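Local coordinates for protein aminopeptidase C (PDB 4K7C) that probably removes amino acids from the N-termini of peptides as a papain-like cysteine aminopeptidase of the bleomycin hydrolase type, at residues A269-K274 / D440-L445; F317-G322 / D401-Q406. All coordinates share one frame; numbering follows the deposited sequence.

Both contacts belong to the peptidase C1-like fold and lie with their centres 16 Å apart and their nearest atoms about 8 Å apart, so they do not touch; along the chain contact 2 is nested inside the loop closed by contact 1. Contact 1 is partly buried and joins two loops, 269-274 and the C-terminal 440-445, through a lysine shared by two aspartates. Contact 2 is largely buried and joins the end of strand 315-319 to helix 401-407 through one tryptophan ring. The chemistry follows the place: charge bridges two partly buried loops, whereas in the interior one indole edge meets a strand end.

Contact 1: residues A269-K274 / D440-L445; sequences ADKPYK and DPMGAL
Lys271 reaches across to Asp440 with its ammonium group, and its NZ gives a hydrogen bond of 2.7 Å to Asp440 OD2, on the syn lone pair, as part of a salt bridge. The lysine chain is extended through chi3 and bends only at chi4 (81°), which turns NZ back to its own neighbour: it also bonds Asp270 OD2 at 2.9 Å, again from the syn side but 22° out of the carboxylate plane. One cation thus bridges two carboxylates, and its charge would probably offset the repulsion between OD2 of Asp270 and OD2 of Asp440, 4.0 Å apart. A lysine suits this place because its long chain spans the gap between loops, while Lys271 CE comes loosely to 4.3 Å from CG of Met442 (selenomethionine in this crystal). In Asp440, CG is anti to the backbone N (chi1 -164°), and OD1 accepts from Met442 N at 2.9 Å to make an Asx turn, fixing the carboxylate at the start of the 3-10 turn 441-443. Asp270 OD1 is held in turn by Thr268. The first loop leads from strand 260-264 into strand 275-279; the second follows strand 434-436, which pairs with 275-279, and helix 351-356 packs on Pro441 and Met442 through Leu355.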
loop_
_atom_site.group_PDB
_atom_site.type_symbol
_atom_site.label_atom_id
_atom_site.label_comp_id
_atom_site.label_asym_id
_atom_site.label_seq_id
_atom_site.Cartn_x
_atom_site.Cartn_y
_atom_site.Cartn_z
ATOM N N ALA A 269 -29.657 36.643 -22.751
ATOM C CA ALA A 269 -30.661 37.476 -23.460
ATOM C C ALA A 269 -31.763 36.655 -24.158
ATOM O O ALA A 269 -32.888 37.134 -24.306
ATOM C CB ALA A 269 -29.952 38.372 -24.454
ATOM N N ASP A 270 -31.451 35.449 -24.597
ATOM C CA ASP A 270 -32.437 34.592 -25.262
ATOM C C ASP A 270 -33.442 33.951 -24.272
ATOM O O ASP A 270 -34.320 33.213 -24.705
ATOM C CB ASP A 270 -31.723 33.473 -26.048
ATOM C CG ASP A 270 -30.921 32.494 -25.134
ATOM O OD1 ASP A 270 -30.220 32.973 -24.181
ATOM O OD2 ASP A 270 -30.938 31.238 -25.405
ATOM N N LYS A 271 -33.259 34.155 -22.959
ATOM C CA LYS A 271 -34.066 33.479 -21.941
ATOM C C LYS A 271 -34.694 34.426 -20.943
ATOM O O LYS A 271 -34.323 34.472 -19.756
ATOM C CB LYS A 271 -33.218 32.408 -21.232
ATOM C CG LYS A 271 -32.670 31.395 -22.161
ATOM C CD LYS A 271 -31.765 30.413 -21.428
ATOM C CE LYS A 271 -31.408 29.196 -22.303
ATOM N NZ LYS A 271 -30.313 29.408 -23.277
ATOM N N PRO A 272 -35.711 35.208 -21.393
ATOM C CA PRO A 272 -36.349 36.011 -20.395
ATOM C C PRO A 272 -36.974 35.173 -19.280
ATOM O O PRO A 272 -37.422 34.026 -19.515
ATOM C CB PRO A 272 -37.460 36.765 -21.178
ATOM C CG PRO A 272 -37.576 36.087 -22.487
ATOM C CD PRO A 272 -36.245 35.453 -22.751
ATOM N N TYR A 273 -37.035 35.795 -18.128
ATOM C CA TYR A 273 -37.511 35.181 -16.897
ATOM C C TYR A 273 -39.036 34.978 -16.913
ATOM O O TYR A 273 -39.778 35.604 -17.709
ATOM C CB TYR A 273 -37.116 35.987 -15.724
ATOM C CG TYR A 273 -35.619 36.119 -15.483
ATOM C CD1 TYR A 273 -34.785 34.990 -15.484
ATOM C CD2 TYR A 273 -35.029 37.382 -15.179
ATOM C CE1 TYR A 273 -33.416 35.093 -15.244
ATOM C CE2 TYR A 273 -33.657 37.488 -14.954
ATOM C CZ TYR A 273 -32.864 36.326 -14.993
ATOM O OH TYR A 273 -31.533 36.338 -14.743
ATOM N N LYS A 274 -39.501 34.108 -16.038
ATOM C CA LYS A 274 -40.989 33.819 -15.949
ATOM C C LYS A 274 -41.571 33.244 -17.222
ATOM O O LYS A 274 -42.682 33.557 -17.610
ATOM C CB LYS A 274 -41.760 35.097 -15.570
ATOM C CG LYS A 274 -41.242 35.754 -14.340
ATOM C CD LYS A 274 -41.996 37.027 -14.051
ATOM C CE LYS A 274 -41.894 37.448 -12.608
ATOM N NZ LYS A 274 -42.652 38.758 -12.514
ATOM N N ASP A 440 -27.965 23.690 -26.574
ATOM C CA ASP A 440 -28.096 24.709 -25.494
ATOM C C ASP A 440 -27.443 24.289 -24.203
ATOM O O ASP A 440 -27.475 23.121 -23.812
ATOM C CB ASP A 440 -29.584 25.047 -25.211
ATOM C CG ASP A 440 -29.737 26.340 -24.405
ATOM O OD1 ASP A 440 -29.714 26.277 -23.148
ATOM O OD2 ASP A 440 -29.972 27.375 -25.067
ATOM N N PRO A 441 -26.857 25.268 -23.427
ATOM C CA PRO A 441 -26.284 24.797 -22.205
ATOM C C PRO A 441 -27.217 24.218 -21.203
ATOM O O PRO A 441 -26.752 23.478 -20.382
ATOM C CB PRO A 441 -25.670 26.031 -21.558
ATOM C CG PRO A 441 -25.902 27.122 -22.470
ATOM C CD PRO A 441 -26.400 26.628 -23.765
HETATM N N MSE A 442 -28.477 24.588 -21.194
HETATM C CA MSE A 442 -29.437 23.970 -20.267
HETATM C C MSE A 442 -29.949 22.611 -20.720
HETATM O O MSE A 442 -30.843 22.031 -20.067
HETATM C CB MSE A 442 -30.625 24.955 -20.184
HETATM C CG MSE A 442 -30.306 26.255 -19.407
HETATM SE SE MSE A 442 -29.676 26.176 -17.607
HETATM C CE MSE A 442 -27.837 26.772 -17.950
ATOM N N GLY A 443 -29.519 22.195 -21.904
ATOM C CA GLY A 443 -29.649 20.809 -22.398
ATOM C C GLY A 443 -28.573 19.869 -21.842
ATOM O O GLY A 443 -28.563 18.635 -22.168
ATOM N N ALA A 444 -27.629 20.461 -21.076
ATOM C CA ALA A 444 -26.559 19.705 -20.409
ATOM C C ALA A 444 -27.257 18.669 -19.526
ATOM O O ALA A 444 -28.320 18.917 -18.884
ATOM C CB ALA A 444 -25.656 20.585 -19.557
ATOM N N LEU A 445 -26.675 17.485 -19.614
ATOM C CA LEU A 445 -27.087 16.362 -18.834
ATOM C C LEU A 445 -25.971 16.161 -17.790
ATOM O O LEU A 445 -24.743 16.053 -18.108
ATOM C CB LEU A 445 -27.199 15.117 -19.718
ATOM C CG LEU A 445 -28.141 15.071 -20.915
ATOM C CD1 LEU A 445 -28.273 13.647 -21.461
ATOM C CD2 LEU A 445 -29.511 15.605 -20.561
#

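Contact 2: residues F317-G322 / D401-Q406; sequences FGSDVG and DAWFDQ
Trp403 meets Ser319 through the far end of its six-membered ring. The van der Waals contacts come first: Trp403 CH2 lies 3.6 Å from Ser319 OG, which sits at the ring edge and in its plane, and Ser319 CB packs against CH2 and CZ3. A serine suits this spot because its small side chain lets the indole come close to the strand. Further along, Val321 CA comes within 4.0 Å of Trp403 CZ2, again at the edge, so it is the valine backbone that meets the ring while its side chain points away. The indole gets there because CG is anti to the backbone N (chi1 -165°), which swings the ring out from the helix to the strand end.

These residues lie in the papain-like fold, where strand 315-319 runs antiparallel between strands 364-374 and 408-414, and helix 401-407 leads directly into the latter. Trp403 also packs on Val408, while Phe317 lies among side chains of the neighbouring strands.

The polar side chains here are bonded outside the contact. Asp320 O makes a close oblique approach to Trp403 CZ2 at 3.4 Å, which is not a bond, and the indole N-H is used elsewhere, with Trp403 NE1 bonded to Gln323 O just beyond the first segment. Asp320 OD2 is bonded to Ser360. Replacing Trp403 with an alanine would probably leave Gln323 O without its indole donor and open a gap between the strand end and the helix. Lys302 of helix 298-310 forms salt bridges with both Asp401 and Asp405.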
loop_
_atom_site.group_PDB
_atom_site.type_symbol
_atom_site.label_atom_id
_atom_site.label_comp_id
_atom_site.label_asym_id
_atom_site.label_seq_id
_atom_site.Cartn_x
_atom_site.Cartn_y
_atom_site.Cartn_z
ATOM N N PHE A 317 -30.431 19.953 -6.918
ATOM C CA PHE A 317 -29.842 21.062 -7.692
ATOM C C PHE A 317 -28.739 20.675 -8.623
ATOM O O PHE A 317 -28.024 19.710 -8.367
ATOM C CB PHE A 317 -29.356 22.225 -6.751
ATOM C CG PHE A 317 -28.022 22.016 -6.106
ATOM C CD1 PHE A 317 -27.901 21.198 -5.007
ATOM C CD2 PHE A 317 -26.911 22.719 -6.548
ATOM C CE1 PHE A 317 -26.701 20.972 -4.396
ATOM C CE2 PHE A 317 -25.685 22.564 -5.866
ATOM C CZ PHE A 317 -25.598 21.687 -4.786
ATOM N N GLY A 318 -28.642 21.458 -9.719
ATOM C CA GLY A 318 -27.667 21.323 -10.776
ATOM C C GLY A 318 -26.682 22.473 -10.790
ATOM O O GLY A 318 -27.053 23.614 -10.675
ATOM N N SER A 319 -25.395 22.132 -10.871
ATOM C CA SER A 319 -24.309 23.127 -10.785
ATOM C C SER A 319 -23.097 22.720 -11.646
ATOM O O SER A 319 -22.996 21.586 -12.168
ATOM C CB SER A 319 -23.846 23.336 -9.330
ATOM O OG SER A 319 -23.235 22.193 -8.776
ATOM N N ASP A 320 -22.145 23.640 -11.756
ATOM C CA ASP A 320 -20.861 23.309 -12.415
ATOM C C ASP A 320 -19.857 23.068 -11.310
ATOM O O ASP A 320 -19.160 23.977 -10.893
ATOM C CB ASP A 320 -20.454 24.461 -13.318
ATOM C CG ASP A 320 -19.289 24.180 -14.206
ATOM O OD1 ASP A 320 -18.595 23.192 -14.015
ATOM O OD2 ASP A 320 -19.065 24.991 -15.165
ATOM N N VAL A 321 -19.757 21.812 -10.842
ATOM C CA VAL A 321 -19.050 21.524 -9.621
ATOM C C VAL A 321 -17.530 21.701 -9.774
ATOM O O VAL A 321 -16.874 21.950 -8.784
ATOM C CB VAL A 321 -19.358 20.087 -9.181
ATOM C CG1 VAL A 321 -18.673 19.033 -10.091
ATOM C CG2 VAL A 321 -19.061 19.889 -7.721
ATOM N N GLY A 322 -17.039 21.607 -11.008
ATOM C CA GLY A 322 -15.606 21.802 -11.325
ATOM C C GLY A 322 -15.124 23.222 -11.252
ATOM O O GLY A 322 -13.955 23.430 -11.213
ATOM N N ASP A 401 -22.445 31.297 -0.578
ATOM C CA ASP A 401 -23.533 31.961 -1.273
ATOM C C ASP A 401 -23.011 32.612 -2.574
ATOM O O ASP A 401 -23.674 32.583 -3.618
ATOM C CB ASP A 401 -24.211 32.976 -0.359
ATOM C CG ASP A 401 -25.575 33.327 -0.896
ATOM O OD1 ASP A 401 -26.296 32.368 -1.122
ATOM O OD2 ASP A 401 -25.849 34.524 -1.193
ATOM N N ALA A 402 -21.774 33.163 -2.573
ATOM C CA ALA A 402 -21.235 33.669 -3.846
ATOM C C ALA A 402 -21.077 32.621 -4.912
ATOM O O ALA A 402 -21.287 32.888 -6.120
ATOM C CB ALA A 402 -19.921 34.428 -3.594
ATOM N N TRP A 403 -20.614 31.434 -4.492
ATOM C CA TRP A 403 -20.496 30.325 -5.389
ATOM C C TRP A 403 -21.848 29.925 -5.956
ATOM O O TRP A 403 -21.945 29.667 -7.127
ATOM C CB TRP A 403 -19.816 29.103 -4.720
ATOM C CG TRP A 403 -19.333 28.025 -5.683
ATOM C CD1 TRP A 403 -18.065 27.879 -6.182
ATOM C CD2 TRP A 403 -20.098 26.940 -6.243
ATOM N NE1 TRP A 403 -17.983 26.759 -6.977
ATOM C CE2 TRP A 403 -19.218 26.168 -7.026
ATOM C CE3 TRP A 403 -21.434 26.573 -6.160
ATOM C CZ2 TRP A 403 -19.624 25.056 -7.749
ATOM C CZ3 TRP A 403 -21.831 25.417 -6.849
ATOM C CH2 TRP A 403 -20.934 24.693 -7.640
ATOM N N PHE A 404 -22.836 29.821 -5.103
ATOM C CA PHE A 404 -24.228 29.428 -5.526
ATOM C C PHE A 404 -24.691 30.434 -6.616
ATOM O O PHE A 404 -25.160 30.044 -7.673
ATOM C CB PHE A 404 -25.111 29.565 -4.270
ATOM C CG PHE A 404 -26.486 29.037 -4.435
ATOM C CD1 PHE A 404 -26.846 27.916 -3.730
ATOM C CD2 PHE A 404 -27.409 29.594 -5.348
ATOM C CE1 PHE A 404 -28.119 27.373 -3.859
ATOM C CE2 PHE A 404 -28.711 29.040 -5.468
ATOM C CZ PHE A 404 -29.030 27.934 -4.693
ATOM N N ASP A 405 -24.491 31.717 -6.377
ATOM C CA ASP A 405 -24.880 32.751 -7.361
ATOM C C ASP A 405 -24.334 32.508 -8.729
ATOM O O ASP A 405 -24.975 32.719 -9.745
ATOM C CB ASP A 405 -24.502 34.177 -6.878
ATOM C CG ASP A 405 -25.328 34.659 -5.710
ATOM O OD1 ASP A 405 -26.296 33.982 -5.301
ATOM O OD2 ASP A 405 -24.981 35.724 -5.147
ATOM N N GLN A 406 -23.067 32.140 -8.780
ATOM C CA GLN A 406 -22.408 32.012 -10.027
ATOM C C GLN A 406 -22.626 30.674 -10.699
ATOM O O GLN A 406 -22.767 30.605 -11.912
ATOM C CB GLN A 406 -20.872 32.183 -9.856
ATOM C CG GLN A 406 -20.272 33.523 -9.448
ATOM C CD GLN A 406 -20.813 34.668 -10.259
ATOM O OE1 GLN A 406 -20.896 34.649 -11.493
ATOM N NE2 GLN A 406 -21.207 35.658 -9.561
#